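Local atomic coordinates of methylmalonyl-CoA carboxyltransferase 5S subunit (Propionibacterium freudenreichii subsp. shermanii, PDB entry 1RQB), a protein that transfers a carboxyl group from the biotin of the 1.3S subunit to pyruvate, forming oxaloacetate, as the cobalt-binding 5S component of the transcarboxylase complex. Residues A[62-67]-A[92-97]; A[82-87]-A[450-455]; A[125-128]-A[133-136]; A[148-153]-A[182-187]; A[152-155]-A[159-162]. One frame throughout, in Å; residues are numbered along the deposited sequence.

Interaction 1 (A[62-67]-A[92-97]); sequences WSVECW and KLMPNS
Val-64, on an inner strand of the TIM barrel, splits its two methyls between Met-94 and Ser-97, residues of the chain that leaves helix 83-93 and leads into strand 99-103. The case illustrates how the return loop of a beta-alpha-beta crossover can be sealed against the strand from which the unit set out. The helix runs out at Leu-93, and Met-94, modelled as selenomethionine, is the first residue to leave the helical conformation. From there its side chain reaches back to the strand: CG is set beside the backbone N (chi1 -56°), the chain extends, and a bend at the last torsion (-73°) brings the end of the side chain to Val-64. Met-94 CE lies 4.1 Å from Val-64 CG1 and Met-94 SE only slightly farther off, so the two chains cross obliquely in a loose apolar contact, which Leu-32 and Leu-99 help to enclose. A type I beta turn then carries the backbone from Met-94 through Pro-95 and Asn-96 to Ser-97; its closing bond, from Ser-97 N to Met-94 O, is weak at 3.3 Å, while Arg-91 NH2 hydrogen bonds to the carbonyl oxygens of both end residues. Asn-96 ND2 and Ser-97 OG each bond to the carboxylate of Asp-57, in helix 53-58. With its hydroxyl engaged there, Ser-97 meets Val-64 most closely through carbon: Ser-97 CB rests 4.1 Å from Val-64 CG2, the methyl beside the valine's backbone N, while CG1, anti to that N (chi1 179°), faces the selenomethionine.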
# COMPACT_ATOMS: atom_id res chain seq x y z
N TRP A 62 15.54 5.24 -15.38
CA TRP A 62 15.48 5.98 -16.65
C TRP A 62 15.78 7.45 -16.36
O TRP A 62 16.50 8.12 -17.10
CB TRP A 62 14.08 5.85 -17.28
CG TRP A 62 14.00 6.57 -18.61
CD1 TRP A 62 14.55 6.16 -19.79
CD2 TRP A 62 13.46 7.87 -18.83
NE1 TRP A 62 14.39 7.15 -20.75
CE2 TRP A 62 13.72 8.21 -20.19
CE3 TRP A 62 12.79 8.80 -18.03
CZ2 TRP A 62 13.33 9.43 -20.75
CZ3 TRP A 62 12.40 10.02 -18.59
CH2 TRP A 62 12.67 10.32 -19.94
N SER A 63 15.21 7.95 -15.26
CA SER A 63 15.45 9.33 -14.82
C SER A 63 15.26 9.39 -13.30
O SER A 63 14.68 8.49 -12.70
CB SER A 63 14.51 10.34 -15.50
OG SER A 63 13.17 10.22 -15.03
N VAL A 64 15.77 10.46 -12.71
CA VAL A 64 15.68 10.72 -11.27
C VAL A 64 15.02 12.08 -11.07
O VAL A 64 15.59 13.11 -11.40
CB VAL A 64 17.10 10.74 -10.65
CG1 VAL A 64 17.01 11.04 -9.15
CG2 VAL A 64 17.78 9.37 -10.89
N GLU A 65 13.79 12.10 -10.55
CA GLU A 65 13.13 13.39 -10.36
C GLU A 65 13.77 14.02 -9.11
O GLU A 65 13.76 13.42 -8.04
CB GLU A 65 11.62 13.20 -10.18
CG GLU A 65 10.85 14.52 -10.28
CD GLU A 65 9.42 14.42 -9.78
OE1 GLU A 65 8.49 14.71 -10.57
OE2 GLU A 65 9.23 14.05 -8.60
N CYS A 66 14.32 15.23 -9.24
CA CYS A 66 15.01 15.79 -8.07
C CYS A 66 14.86 17.31 -7.98
O CYS A 66 15.54 17.95 -7.17
CB CYS A 66 16.49 15.45 -8.14
SG CYS A 66 17.26 16.07 -9.65
N TRP A 67 13.98 17.91 -8.77
CA TRP A 67 13.88 19.37 -8.71
C TRP A 67 12.50 19.83 -9.19
O TRP A 67 11.74 19.06 -9.77
CB TRP A 67 14.99 20.00 -9.57
CG TRP A 67 15.54 21.31 -9.03
CD1 TRP A 67 16.11 21.51 -7.81
CD2 TRP A 67 15.59 22.58 -9.70
NE1 TRP A 67 16.53 22.82 -7.68
CE2 TRP A 67 16.22 23.50 -8.83
CE3 TRP A 67 15.16 23.03 -10.97
CZ2 TRP A 67 16.43 24.84 -9.17
CZ3 TRP A 67 15.37 24.37 -11.31
CH2 TRP A 67 16.01 25.26 -10.41
N LYS A 92 26.33 16.95 -9.81
CA LYS A 92 27.70 16.50 -9.51
C LYS A 92 27.72 15.10 -8.89
O LYS A 92 28.57 14.28 -9.22
CB LYS A 92 28.36 17.50 -8.57
CG LYS A 92 29.72 17.09 -8.05
CD LYS A 92 30.32 18.17 -7.15
CE LYS A 92 29.40 18.53 -5.98
NZ LYS A 92 28.95 17.35 -5.18
N LEU A 93 26.78 14.81 -7.99
CA LEU A 93 26.77 13.51 -7.30
C LEU A 93 26.12 12.41 -8.14
O LEU A 93 26.28 11.23 -7.83
CB LEU A 93 26.06 13.63 -5.95
CG LEU A 93 26.74 14.58 -4.97
CD1 LEU A 93 25.92 14.67 -3.69
CD2 LEU A 93 28.15 14.09 -4.67
N MSE A 94 25.38 12.76 -9.18
CA MSE A 94 24.75 11.74 -10.04
C MSE A 94 25.04 12.08 -11.50
O MSE A 94 24.14 12.34 -12.29
CB MSE A 94 23.24 11.71 -9.78
CG MSE A 94 22.90 11.48 -8.32
SE MSE A 94 20.99 11.27 -7.99
CE MSE A 94 20.42 13.13 -8.23
N PRO A 95 26.33 12.07 -11.88
CA PRO A 95 26.75 12.39 -13.25
C PRO A 95 26.27 11.50 -14.40
O PRO A 95 26.28 11.92 -15.55
CB PRO A 95 28.28 12.39 -13.13
CG PRO A 95 28.51 11.27 -12.17
CD PRO A 95 27.46 11.53 -11.10
N ASN A 96 25.84 10.29 -14.10
CA ASN A 96 25.41 9.38 -15.18
C ASN A 96 23.89 9.30 -15.30
O ASN A 96 23.38 8.53 -16.10
CB ASN A 96 25.95 7.98 -14.91
CG ASN A 96 27.43 7.98 -14.63
OD1 ASN A 96 28.23 8.40 -15.47
ND2 ASN A 96 27.82 7.52 -13.44
N SER A 97 23.16 10.11 -14.54
CA SER A 97 21.70 9.98 -14.56
C SER A 97 21.01 11.14 -15.30
O SER A 97 21.55 12.24 -15.41
CB SER A 97 21.16 9.98 -13.12
OG SER A 97 21.83 9.04 -12.32

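Interaction 2 (A[82-87]-A[450-455]); sequences DPWERL and VLTYAL
This is a buried helix-to-helix contact between domains: Trp-84, in the first turn of barrel helix 83-93, meets Leu-451 and Thr-452 of helix 447-455, which belongs to the conserved carboxylase domain. The indole does most of the work. Its six-membered ring lies against Leu-451, with Trp-84 CZ2 3.7 Å from Leu-451 CD1 and the two side chains crossing at about a right angle. Along the pyrrole edge, near the ring plane, sits Thr-452 OG1, 3.9 Å from Trp-84 NE1, too far for a direct bond. Tyr-72 bridges the pair instead, its OH hydrogen-bonded to both Trp-84 NE1 and Thr-452 OG1. A second polar path runs through a water 2.6 Å from Thr-452 OG1, which gives only a weak bond of 3.3 Å to Asp-82 OD1. That same carboxylate oxygen caps the helix, accepting from Trp-84 N at 3.0 Å on its anti side and 34° out of the carboxylate plane. Asp-82 is thus the N-cap, and its OD2 pairs with Arg-467. The tryptophan CG stands beside its backbone N (chi1 -62°), which sends the indole out to the second helix. A leucine in its place would probably leave Tyr-72 OH without its N-H donor and open a gap beside Leu-451 CD1. Around the contact, Trp-67 meets the indole edge to face, Lys-125 and Ser-126 of helix 116-128 touch it, Phe-122 of that helix packs on Leu-451, and Trp-430 of helix 430-437 covers Leu-451 as well.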
# COMPACT_ATOMS: atom_id res chain seq x y z
N ASP A 82 19.65 27.34 -1.02
CA ASP A 82 19.51 27.88 -2.39
C ASP A 82 19.16 26.70 -3.30
O ASP A 82 19.95 25.77 -3.44
CB ASP A 82 20.83 28.52 -2.85
CG ASP A 82 20.67 29.33 -4.12
OD1 ASP A 82 19.83 28.95 -4.97
OD2 ASP A 82 21.39 30.34 -4.28
N PRO A 83 17.98 26.73 -3.94
CA PRO A 83 17.56 25.64 -4.83
C PRO A 83 18.56 25.37 -5.96
O PRO A 83 18.71 24.23 -6.41
CB PRO A 83 16.22 26.12 -5.39
CG PRO A 83 15.77 27.19 -4.43
CD PRO A 83 17.04 27.86 -4.00
N TRP A 84 19.23 26.41 -6.43
CA TRP A 84 20.19 26.25 -7.52
C TRP A 84 21.43 25.48 -7.03
O TRP A 84 22.05 24.74 -7.78
CB TRP A 84 20.57 27.62 -8.11
CG TRP A 84 19.37 28.34 -8.72
CD1 TRP A 84 18.59 29.28 -8.11
CD2 TRP A 84 18.81 28.14 -10.03
NE1 TRP A 84 17.58 29.67 -8.95
CE2 TRP A 84 17.69 28.99 -10.13
CE3 TRP A 84 19.15 27.32 -11.12
CZ2 TRP A 84 16.90 29.05 -11.29
CZ3 TRP A 84 18.36 27.38 -12.27
CH2 TRP A 84 17.25 28.24 -12.35
N GLU A 85 21.78 25.65 -5.76
CA GLU A 85 22.94 24.91 -5.23
C GLU A 85 22.56 23.43 -5.09
O GLU A 85 23.40 22.55 -5.29
CB GLU A 85 23.34 25.47 -3.86
CG GLU A 85 24.53 24.76 -3.22
CD GLU A 85 25.84 25.01 -3.95
OE1 GLU A 85 26.88 24.51 -3.46
OE2 GLU A 85 25.84 25.69 -5.00
N ARG A 86 21.30 23.17 -4.76
CA ARG A 86 20.85 21.77 -4.63
C ARG A 86 20.92 21.09 -6.00
O ARG A 86 21.39 19.96 -6.12
CB ARG A 86 19.40 21.72 -4.10
CG ARG A 86 18.82 20.30 -4.09
CD ARG A 86 17.36 20.23 -3.59
NE ARG A 86 17.24 20.51 -2.16
CZ ARG A 86 16.15 20.27 -1.44
NH1 ARG A 86 15.07 19.74 -2.00
NH2 ARG A 86 16.15 20.51 -0.13
N LEU A 87 20.47 21.80 -7.04
CA LEU A 87 20.51 21.25 -8.40
C LEU A 87 21.96 20.99 -8.81
O LEU A 87 22.28 19.94 -9.35
CB LEU A 87 19.86 22.22 -9.40
CG LEU A 87 19.99 21.87 -10.89
CD1 LEU A 87 19.48 20.45 -11.16
CD2 LEU A 87 19.22 22.88 -11.71
N VAL A 450 17.88 36.54 -9.50
CA VAL A 450 16.78 37.38 -10.02
C VAL A 450 15.55 36.49 -10.19
O VAL A 450 14.42 36.90 -9.91
CB VAL A 450 17.15 38.03 -11.38
CG1 VAL A 450 15.97 38.82 -11.93
CG2 VAL A 450 18.36 38.96 -11.20
N LEU A 451 15.76 35.25 -10.64
CA LEU A 451 14.65 34.31 -10.81
C LEU A 451 14.02 34.02 -9.44
O LEU A 451 12.80 33.98 -9.29
CB LEU A 451 15.14 33.01 -11.45
CG LEU A 451 15.48 33.18 -12.93
CD1 LEU A 451 16.31 32.01 -13.43
CD2 LEU A 451 14.19 33.31 -13.74
N THR A 452 14.86 33.84 -8.42
CA THR A 452 14.31 33.57 -7.09
C THR A 452 13.41 34.73 -6.66
O THR A 452 12.33 34.53 -6.10
CB THR A 452 15.43 33.36 -6.04
OG1 THR A 452 16.14 32.17 -6.36
CG2 THR A 452 14.84 33.22 -4.63
N TYR A 453 13.85 35.95 -6.94
CA TYR A 453 13.06 37.14 -6.58
C TYR A 453 11.77 37.20 -7.41
O TYR A 453 10.71 37.53 -6.90
CB TYR A 453 13.87 38.41 -6.80
CG TYR A 453 13.08 39.66 -6.54
CD1 TYR A 453 12.72 40.03 -5.25
CD2 TYR A 453 12.61 40.45 -7.61
CE1 TYR A 453 11.92 41.15 -5.01
CE2 TYR A 453 11.81 41.57 -7.38
CZ TYR A 453 11.47 41.91 -6.07
OH TYR A 453 10.67 43.00 -5.84
N ALA A 454 11.87 36.89 -8.70
CA ALA A 454 10.68 36.95 -9.57
C ALA A 454 9.65 35.89 -9.16
O ALA A 454 8.44 36.13 -9.21
CB ALA A 454 11.09 36.74 -11.03
N LEU A 455 10.13 34.73 -8.74
CA LEU A 455 9.25 33.61 -8.38
C LEU A 455 8.66 33.77 -6.97
O LEU A 455 7.50 33.41 -6.74
CB LEU A 455 10.02 32.29 -8.46
CG LEU A 455 10.48 31.88 -9.86
CD1 LEU A 455 11.41 30.67 -9.78
CD2 LEU A 455 9.26 31.56 -10.71
O HOH W 1 18.54 32.00 -5.42

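Interaction 3 (A[125-128]-A[133-136]); sequences KSAE and VFRV
The last turn of helix 116-128, carrying Ser-126 and Ala-127, stands well off strand 133-136, with the nearest alpha carbons, those of Ala-127 and Val-133, 9.0 Å apart. Phe-134 fills this distance. Its CG lies beside the backbone N (chi1 -68°), and the ring projects from the strand to meet the helix with its edge. Ser-126 CB touches Phe-134 CE2 at 3.6 Å, close to the ring plane. Next to it, Ala-127 N lies in that plane, 3.9 Å from Phe-134 CZ, while Ala-127 CB makes a slacker contact with the same carbon. The serine meets the ring with carbon because its hydroxyl turns back beside its own backbone N (chi1 -71°) and hydrogen bonds to Phe-122 O, one turn earlier. Helix 116-128 and strand 133-136 are the second and third elements of a beta-alpha-beta unit of the TIM barrel, begun by strand 99-103. The alternation along the strand follows from that fold: Phe-134 and Val-136 face the helical layer, whereas Arg-135 points to the barrel interior, where it pairs with Asp-250, bonds to Gln-161 and touches the cobalt ligand His-226. On the outer side of the helix, Lys-125 and Glu-128 form a salt bridge, with Lys-125 NZ 3.1 Å from Glu-128 OE1, approached from the syn side and 29° out of the carboxylate plane.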
# COMPACT_ATOMS: atom_id res chain seq x y z
N LYS A 125 18.65 28.59 -17.62
CA LYS A 125 19.51 28.39 -16.43
C LYS A 125 19.33 26.99 -15.85
O LYS A 125 20.29 26.41 -15.34
CB LYS A 125 19.22 29.46 -15.37
CG LYS A 125 19.83 30.82 -15.71
CD LYS A 125 21.35 30.67 -15.76
CE LYS A 125 22.05 31.96 -16.16
NZ LYS A 125 23.52 31.75 -16.28
N SER A 126 18.11 26.46 -15.88
CA SER A 126 17.88 25.10 -15.39
C SER A 126 18.73 24.12 -16.21
O SER A 126 19.42 23.27 -15.66
CB SER A 126 16.40 24.73 -15.53
OG SER A 126 15.61 25.45 -14.61
N ALA A 127 18.67 24.26 -17.53
CA ALA A 127 19.44 23.38 -18.42
C ALA A 127 20.95 23.58 -18.20
O ALA A 127 21.72 22.63 -18.14
CB ALA A 127 19.10 23.69 -19.88
N GLU A 128 21.36 24.84 -18.07
CA GLU A 128 22.78 25.16 -17.88
C GLU A 128 23.31 24.53 -16.59
O GLU A 128 24.46 24.10 -16.53
CB GLU A 128 22.95 26.67 -17.81
CG GLU A 128 24.39 27.14 -17.72
CD GLU A 128 24.49 28.64 -17.56
OE1 GLU A 128 23.72 29.36 -18.23
OE2 GLU A 128 25.34 29.10 -16.77
N VAL A 133 15.59 16.32 -18.16
CA VAL A 133 14.20 16.10 -18.57
C VAL A 133 13.30 17.12 -17.88
O VAL A 133 13.35 17.29 -16.66
CB VAL A 133 13.72 14.66 -18.18
CG1 VAL A 133 12.27 14.46 -18.60
CG2 VAL A 133 14.61 13.61 -18.84
N PHE A 134 12.48 17.80 -18.67
CA PHE A 134 11.55 18.80 -18.12
C PHE A 134 10.11 18.32 -18.29
O PHE A 134 9.60 18.25 -19.41
CB PHE A 134 11.70 20.14 -18.85
CG PHE A 134 13.02 20.84 -18.62
CD1 PHE A 134 14.17 20.42 -19.28
CD2 PHE A 134 13.08 21.95 -17.78
CE1 PHE A 134 15.39 21.12 -19.11
CE2 PHE A 134 14.27 22.65 -17.60
CZ PHE A 134 15.43 22.23 -18.27
N ARG A 135 9.46 17.98 -17.20
CA ARG A 135 8.04 17.58 -17.30
C ARG A 135 7.22 18.87 -17.17
O ARG A 135 7.09 19.43 -16.08
CB ARG A 135 7.68 16.57 -16.21
CG ARG A 135 6.18 16.22 -16.18
CD ARG A 135 5.89 15.09 -15.19
NE ARG A 135 6.47 13.83 -15.63
CZ ARG A 135 6.52 12.72 -14.90
NH1 ARG A 135 6.02 12.72 -13.67
NH2 ARG A 135 7.02 11.61 -15.41
N VAL A 136 6.71 19.35 -18.29
CA VAL A 136 5.95 20.61 -18.30
C VAL A 136 4.45 20.31 -18.20
O VAL A 136 3.92 19.52 -18.98
CB VAL A 136 6.21 21.38 -19.62
CG1 VAL A 136 5.54 22.75 -19.55
CG2 VAL A 136 7.72 21.54 -19.84

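Interaction 4 (A[148-153]-A[182-187]); sequences HAMAAV and GQLLDM
Met-187 N is held by two weak backbone bonds, to Gln-183 O at 3.2 Å and to Leu-184 O at 3.1 Å, as helix 174-186 comes to its end. Met-187 is the first residue beyond the helical conformation, and its side chain turns toward Met-150 of helix 144-155; both are modelled as selenomethionine. The alpha carbons of Met-150 and Met-187 are 7.5 Å apart, the nearest such pair between the two segments. Across this space the contact is wholly apolar and centres on one methyl group. Met-150 CE lies 3.6 Å from Met-187 SE, a close fit for a methyl against selenium, and 3.7 Å from Met-187 CG, so that the tip of one chain rests against the middle of the other. From the last helical turn, Leu-184 CD2 reaches the same methyl at 3.9 Å. Two helices on the outside of a TIM barrel meet here, successive ones in the chain with strand 159-163 running between them, and the two selenomethionines span the distance. Met-150 does so with a bent chain, its second and third torsions (-149° and -92°) both displaced from the usual staggered values. Met-187 places CG between its backbone N and carbonyl carbon (chi1 56°), the crowded position, runs extended through its second torsion and bends only at the last. Toward the sheet Met-150 also packs on Val-136, while Leu-184 touches Ile-164 in the loop after strand 159-163; Met-187 touches Pro-143 and Ala-147 near the start of helix 144-155. His-148 NE2 hydrogen bonds to Asp-120 of helix 116-128.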
# COMPACT_ATOMS: atom_id res chain seq x y z
N HIS A 148 5.24 27.66 -24.64
CA HIS A 148 6.50 28.41 -24.65
C HIS A 148 7.61 27.72 -23.84
O HIS A 148 8.77 27.72 -24.25
CB HIS A 148 6.32 29.83 -24.13
CG HIS A 148 7.48 30.72 -24.47
ND1 HIS A 148 7.77 31.09 -25.77
CD2 HIS A 148 8.45 31.26 -23.70
CE1 HIS A 148 8.87 31.82 -25.78
NE2 HIS A 148 9.31 31.93 -24.54
N ALA A 149 7.26 27.15 -22.69
CA ALA A 149 8.27 26.48 -21.85
C ALA A 149 8.88 25.32 -22.63
O ALA A 149 10.09 25.10 -22.61
CB ALA A 149 7.61 25.96 -20.55
N MSE A 150 8.04 24.59 -23.35
CA MSE A 150 8.55 23.43 -24.09
C MSE A 150 9.43 23.85 -25.26
O MSE A 150 10.37 23.13 -25.61
CB MSE A 150 7.40 22.57 -24.54
CG MSE A 150 6.75 21.99 -23.34
SE MSE A 150 6.07 20.33 -23.81
CE MSE A 150 4.42 21.05 -24.25
N ALA A 151 9.13 24.98 -25.89
CA ALA A 151 9.98 25.44 -26.99
C ALA A 151 11.35 25.82 -26.41
O ALA A 151 12.39 25.60 -27.03
CB ALA A 151 9.36 26.65 -27.67
N ALA A 152 11.32 26.40 -25.21
CA ALA A 152 12.57 26.80 -24.54
C ALA A 152 13.37 25.55 -24.18
O ALA A 152 14.60 25.55 -24.23
CB ALA A 152 12.25 27.62 -23.30
N VAL A 153 12.69 24.47 -23.82
CA VAL A 153 13.40 23.23 -23.47
C VAL A 153 14.08 22.67 -24.73
O VAL A 153 15.22 22.20 -24.67
CB VAL A 153 12.44 22.20 -22.85
CG1 VAL A 153 13.12 20.84 -22.71
CG2 VAL A 153 11.98 22.69 -21.48
N GLY A 182 -2.00 14.53 -28.90
CA GLY A 182 -1.65 14.99 -30.24
C GLY A 182 -1.20 16.44 -30.25
O GLY A 182 -0.26 16.80 -30.96
N GLN A 183 -1.87 17.28 -29.47
CA GLN A 183 -1.51 18.70 -29.39
C GLN A 183 -0.12 18.84 -28.76
O GLN A 183 0.66 19.71 -29.15
CB GLN A 183 -2.54 19.47 -28.58
CG GLN A 183 -3.92 19.49 -29.22
CD GLN A 183 -4.97 20.08 -28.31
OE1 GLN A 183 -5.26 19.55 -27.25
NE2 GLN A 183 -5.55 21.19 -28.74
N LEU A 184 0.19 17.99 -27.79
CA LEU A 184 1.50 18.07 -27.13
C LEU A 184 2.60 17.63 -28.11
O LEU A 184 3.66 18.24 -28.18
CB LEU A 184 1.52 17.21 -25.88
CG LEU A 184 0.59 17.72 -24.78
CD1 LEU A 184 0.53 16.73 -23.63
CD2 LEU A 184 1.09 19.08 -24.30
N LEU A 185 2.35 16.55 -28.85
CA LEU A 185 3.35 16.08 -29.81
C LEU A 185 3.56 17.14 -30.89
O LEU A 185 4.67 17.31 -31.41
CB LEU A 185 2.88 14.79 -30.48
CG LEU A 185 2.81 13.54 -29.60
CD1 LEU A 185 2.03 12.46 -30.34
CD2 LEU A 185 4.22 13.06 -29.24
N ASP A 186 2.50 17.87 -31.23
CA ASP A 186 2.58 18.90 -32.27
C ASP A 186 3.44 20.08 -31.81
O ASP A 186 4.02 20.78 -32.63
CB ASP A 186 1.18 19.41 -32.66
CG ASP A 186 0.42 18.42 -33.51
OD1 ASP A 186 1.06 17.49 -34.06
OD2 ASP A 186 -0.81 18.57 -33.65
N MSE A 187 3.52 20.31 -30.50
CA MSE A 187 4.35 21.43 -30.03
C MSE A 187 5.73 20.94 -29.61
O MSE A 187 6.38 21.55 -28.75
CB MSE A 187 3.65 22.21 -28.92
CG MSE A 187 3.21 21.43 -27.71
SE MSE A 187 2.20 22.64 -26.58
CE MSE A 187 0.74 23.05 -27.77

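Interaction 5 (A[152-155]-A[159-162]); sequences AVKK and HAQG
Val-153 and Ala-160 point their CB atoms at each other, and Lys-154 curls in beside them, so that a single alanine methyl receives two side chains of the helix. Val-153 CG1 lies 3.8 Å from Ala-160 CB and also reaches the strand backbone, 3.7 Å from His-159 O. Having that methyl anti to the backbone N (chi1 171°) directs it to the strand. The alpha carbons of Val-153 and Ala-160 come within 5.9 Å, a close approach that the small alanine side chain probably makes possible. Lys-154 sets out less directly, but bends at its second and third torsions (-56° and -59°) fold the chain back until Lys-154 CD is 3.9 Å from Ala-160 CB. Its aliphatic part thereby covers the alanine while NZ continues to a salt bridge with Asp-190 OD1. The same carboxylate accepts a bond from Ala-160 N through OD2, so Asp-190 links the lysine to the strand it lies over, and probably balances its charge. Helix 144-155 and strand 159-163 are consecutive parts of a beta-alpha-beta unit that starts with strand 133-136, the repeated element of TIM barrels, and the three residues between them turn the chain back within a short span. In the usual strand alternation, His-159 and Gln-161 point away from the helix, to the other side of the sheet. His-159 NE2 hydrogen bonds to Ser-191 OG of the next strand, as does Gln-161 NE2.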
# COMPACT_ATOMS: atom_id res chain seq x y z
N ALA A 152 11.32 26.40 -25.21
CA ALA A 152 12.57 26.80 -24.54
C ALA A 152 13.37 25.55 -24.18
O ALA A 152 14.60 25.55 -24.23
CB ALA A 152 12.25 27.62 -23.30
N VAL A 153 12.69 24.47 -23.82
CA VAL A 153 13.40 23.23 -23.47
C VAL A 153 14.08 22.67 -24.73
O VAL A 153 15.22 22.20 -24.67
CB VAL A 153 12.44 22.20 -22.85
CG1 VAL A 153 13.12 20.84 -22.71
CG2 VAL A 153 11.98 22.69 -21.48
N LYS A 154 13.37 22.71 -25.86
CA LYS A 154 13.94 22.19 -27.12
C LYS A 154 15.12 23.06 -27.54
O LYS A 154 16.12 22.57 -28.05
CB LYS A 154 12.87 22.19 -28.23
CG LYS A 154 11.66 21.31 -27.92
CD LYS A 154 12.08 19.87 -27.63
CE LYS A 154 12.82 19.25 -28.81
NZ LYS A 154 13.37 17.89 -28.51
N LYS A 155 15.01 24.37 -27.32
CA LYS A 155 16.09 25.30 -27.66
C LYS A 155 17.35 24.92 -26.89
O LYS A 155 18.46 24.96 -27.42
CB LYS A 155 15.70 26.74 -27.29
CG LYS A 155 16.81 27.76 -27.57
CD LYS A 155 16.45 29.17 -27.11
CE LYS A 155 15.18 29.69 -27.78
NZ LYS A 155 14.95 31.13 -27.50
N HIS A 159 15.21 17.31 -23.03
CA HIS A 159 14.03 16.45 -23.28
C HIS A 159 12.77 17.13 -22.76
O HIS A 159 12.65 17.39 -21.56
CB HIS A 159 14.23 15.11 -22.57
CG HIS A 159 13.14 14.11 -22.82
ND1 HIS A 159 13.35 12.94 -23.50
CD2 HIS A 159 11.82 14.12 -22.48
CE1 HIS A 159 12.21 12.26 -23.57
NE2 HIS A 159 11.28 12.96 -22.96
N ALA A 160 11.82 17.41 -23.65
CA ALA A 160 10.57 18.07 -23.24
C ALA A 160 9.47 17.01 -23.09
O ALA A 160 9.10 16.34 -24.05
CB ALA A 160 10.15 19.11 -24.28
N GLN A 161 8.96 16.88 -21.88
CA GLN A 161 7.89 15.91 -21.63
C GLN A 161 6.59 16.67 -21.38
O GLN A 161 6.42 17.30 -20.33
CB GLN A 161 8.28 15.04 -20.43
CG GLN A 161 7.30 13.93 -20.13
CD GLN A 161 7.88 12.90 -19.17
OE1 GLN A 161 7.67 12.97 -17.96
NE2 GLN A 161 8.63 11.95 -19.71
N GLY A 162 5.69 16.62 -22.36
CA GLY A 162 4.41 17.30 -22.25
C GLY A 162 3.53 16.49 -21.32
O GLY A 162 3.49 15.27 -21.42

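Interactions 1, 3 and 5 join return segments or helices to strands of one barrel sheet, interaction 4 joins two outer helices, and interaction 2 ties the barrel to the carboxylase domain. Interactions 3 and 5, centres about 7 Å apart, share a core in which Phe-134 CG meets Val-153 CG2 at 3.6 Å. Interaction 4 continues it, Met-150 SE lying 3.8 Å from Gly-162 CA. Trp-67 connects interactions 1 and 2, its NE1 2.9 Å from Pro-83 O. Interaction 1 lies near the active site: the side chain of Val-64 is about 8 Å from that of substrate-binding Arg-33, with which Glu-65 forms a salt bridge while hydrogen bonding to the N of cobalt ligand Asp-34.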